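Local coordinates for GrgF (Penicillium sp. sh18, PDB 6LZH), which acts as a polyketide transferase in the biosynthesis of the fungal furanone gregatin A, probably joining two polyketide chains by Claisen condensation, at residues R31-I36 and H59-L64. Numbering follows the deposited sequence.
Sequences RGPALI and HGITCL
Ile-61 has CG1 beside its backbone N (chi1 -61°) and CG2 opposite that nitrogen, which splits its two branches between separate neighbours: the Ile-61 side chain crosses that of Pro-33 at about a right angle, its CG1 3.8 Å from Pro-33 CG, while CG2 rests 3.7 Å from CB of Leu-35. The same Leu-35 CB lies 4.1 Å from Cys-63 SG; Phe-56 of helix 49-58 packs on all three of Leu-35, Ile-61 and Cys-63. On the other face of the sheet Ile-36 and Leu-64 run side by side, CG2 to CD2 4.2 Å, next to Ala-34 and Thr-62 and under helix 84-99. Within the sheet, three backbone hydrogen bonds join the strands: Thr-62 N to Pro-33 O (3.1 Å), Leu-35 N to Thr-62 O (2.8 Å) and Leu-64 N to Leu-35 O (2.8 Å). Pro-33 O takes a second bond, from a water that in turn accepts from Thr-62 OG1 (2.7 Å), a hydroxyl also bonded to Ala-28 N. Gly-60, with positive phi, is the C-prime residue of the Schellman motif ending helix 49-58, and from there the chain enters strand 62-66. Two parallel strands, neighbours in the sheet and linked through a helix packed on one face, make a beta-alpha-beta unit of the alpha/beta hydrolase fold.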
loop_
_atom_site.group_PDB
_atom_site.type_symbol
_atom_site.label_atom_id
_atom_site.label_comp_id
_atom_site.label_asym_id
_atom_site.label_seq_id
_atom_site.Cartn_x
_atom_site.Cartn_y
_atom_site.Cartn_z
ATOM N N ARG A 31 28.483 -23.653 3.496
ATOM C CA ARG A 31 27.031 -23.577 3.375
ATOM C C ARG A 31 26.390 -23.488 4.758
ATOM O O ARG A 31 26.778 -24.197 5.689
ATOM C CB ARG A 31 26.502 -24.793 2.604
ATOM C CG ARG A 31 24.978 -24.877 2.498
ATOM C CD ARG A 31 24.572 -26.120 1.709
ATOM N NE ARG A 31 23.128 -26.311 1.703
ATOM C CZ ARG A 31 22.301 -25.730 0.850
ATOM N NH1 ARG A 31 22.779 -24.911 -0.082
ATOM N NH2 ARG A 31 20.994 -25.970 0.926
ATOM N N GLY A 32 25.405 -22.603 4.893
ATOM C CA GLY A 32 24.743 -22.404 6.163
ATOM C C GLY A 32 23.712 -21.294 6.136
ATOM O O GLY A 32 23.152 -20.958 5.088
ATOM N N PRO A 33 23.457 -20.690 7.298
ATOM C CA PRO A 33 22.417 -19.658 7.395
ATOM C C PRO A 33 22.782 -18.412 6.600
ATOM O O PRO A 33 23.930 -18.203 6.194
ATOM C CB PRO A 33 22.348 -19.370 8.897
ATOM C CG PRO A 33 23.774 -19.664 9.390
ATOM C CD PRO A 33 24.276 -20.802 8.524
ATOM N N ALA A 34 21.764 -17.581 6.359
ATOM C CA ALA A 34 21.940 -16.341 5.608
ATOM C C ALA A 34 21.035 -15.249 6.170
ATOM O O ALA A 34 20.048 -15.519 6.873
ATOM C CB ALA A 34 21.655 -16.525 4.114
ATOM N N LEU A 35 21.376 -14.006 5.816
ATOM C CA LEU A 35 20.733 -12.817 6.364
ATOM C C LEU A 35 20.689 -11.728 5.302
ATOM O O LEU A 35 21.717 -11.410 4.686
ATOM C CB LEU A 35 21.486 -12.308 7.595
ATOM C CG LEU A 35 20.798 -11.253 8.452
ATOM C CD1 LEU A 35 19.608 -11.854 9.166
ATOM C CD2 LEU A 35 21.794 -10.683 9.465
ATOM N N ILE A 36 19.499 -11.166 5.100
ATOM C CA ILE A 36 19.276 -10.031 4.211
ATOM C C ILE A 36 19.052 -8.800 5.083
ATOM O O ILE A 36 18.092 -8.758 5.868
ATOM C CB ILE A 36 18.079 -10.268 3.276
ATOM C CG1 ILE A 36 18.272 -11.556 2.468
ATOM C CG2 ILE A 36 17.872 -9.054 2.370
ATOM C CD1 ILE A 36 17.066 -11.920 1.619
ATOM N N HIS A 59 30.798 -15.092 11.867
ATOM C CA HIS A 59 30.114 -16.117 12.642
ATOM C C HIS A 59 29.305 -17.076 11.771
ATOM O O HIS A 59 28.367 -17.711 12.260
ATOM C CB HIS A 59 29.230 -15.454 13.703
ATOM C CG HIS A 59 30.022 -14.760 14.771
ATOM N ND1 HIS A 59 30.641 -13.543 14.569
ATOM C CD2 HIS A 59 30.339 -15.139 16.032
ATOM C CE1 HIS A 59 31.291 -13.197 15.665
ATOM N NE2 HIS A 59 31.120 -14.147 16.569
ATOM N N GLY A 60 29.643 -17.196 10.496
ATOM C CA GLY A 60 29.073 -18.239 9.667
ATOM C C GLY A 60 27.793 -17.890 8.942
ATOM O O GLY A 60 27.171 -18.787 8.350
ATOM N N ILE A 61 27.378 -16.628 8.940
ATOM C CA ILE A 61 26.136 -16.232 8.283
ATOM C C ILE A 61 26.462 -15.454 7.015
ATOM O O ILE A 61 27.114 -14.404 7.079
ATOM C CB ILE A 61 25.246 -15.386 9.205
ATOM C CG1 ILE A 61 24.860 -16.177 10.451
ATOM C CG2 ILE A 61 24.010 -14.906 8.427
ATOM C CD1 ILE A 61 24.480 -15.284 11.624
ATOM N N THR A 62 25.964 -15.940 5.872
ATOM C CA THR A 62 26.116 -15.218 4.609
ATOM C C THR A 62 25.147 -14.044 4.553
ATOM O O THR A 62 23.930 -14.225 4.673
ATOM C CB THR A 62 25.889 -16.156 3.417
ATOM O OG1 THR A 62 26.934 -17.134 3.370
ATOM C CG2 THR A 62 25.929 -15.387 2.113
ATOM N N CYS A 63 25.674 -12.835 4.353
ATOM C CA CYS A 63 24.856 -11.632 4.410
ATOM C C CYS A 63 24.724 -10.975 3.040
ATOM O O CYS A 63 25.690 -10.893 2.271
ATOM C CB CYS A 63 25.441 -10.624 5.420
ATOM S SG CYS A 63 25.451 -11.275 7.115
ATOM N N LEU A 64 23.498 -10.542 2.742
ATOM C CA LEU A 64 23.163 -9.730 1.575
ATOM C C LEU A 64 22.780 -8.340 2.071
ATOM O O LEU A 64 21.860 -8.193 2.888
ATOM C CB LEU A 64 22.000 -10.339 0.777
ATOM C CG LEU A 64 21.474 -9.459 -0.371
ATOM C CD1 LEU A 64 22.547 -9.225 -1.481
ATOM C CD2 LEU A 64 20.197 -10.033 -0.959
HETATM O O HOH W 1 25.825 -19.264 4.572
#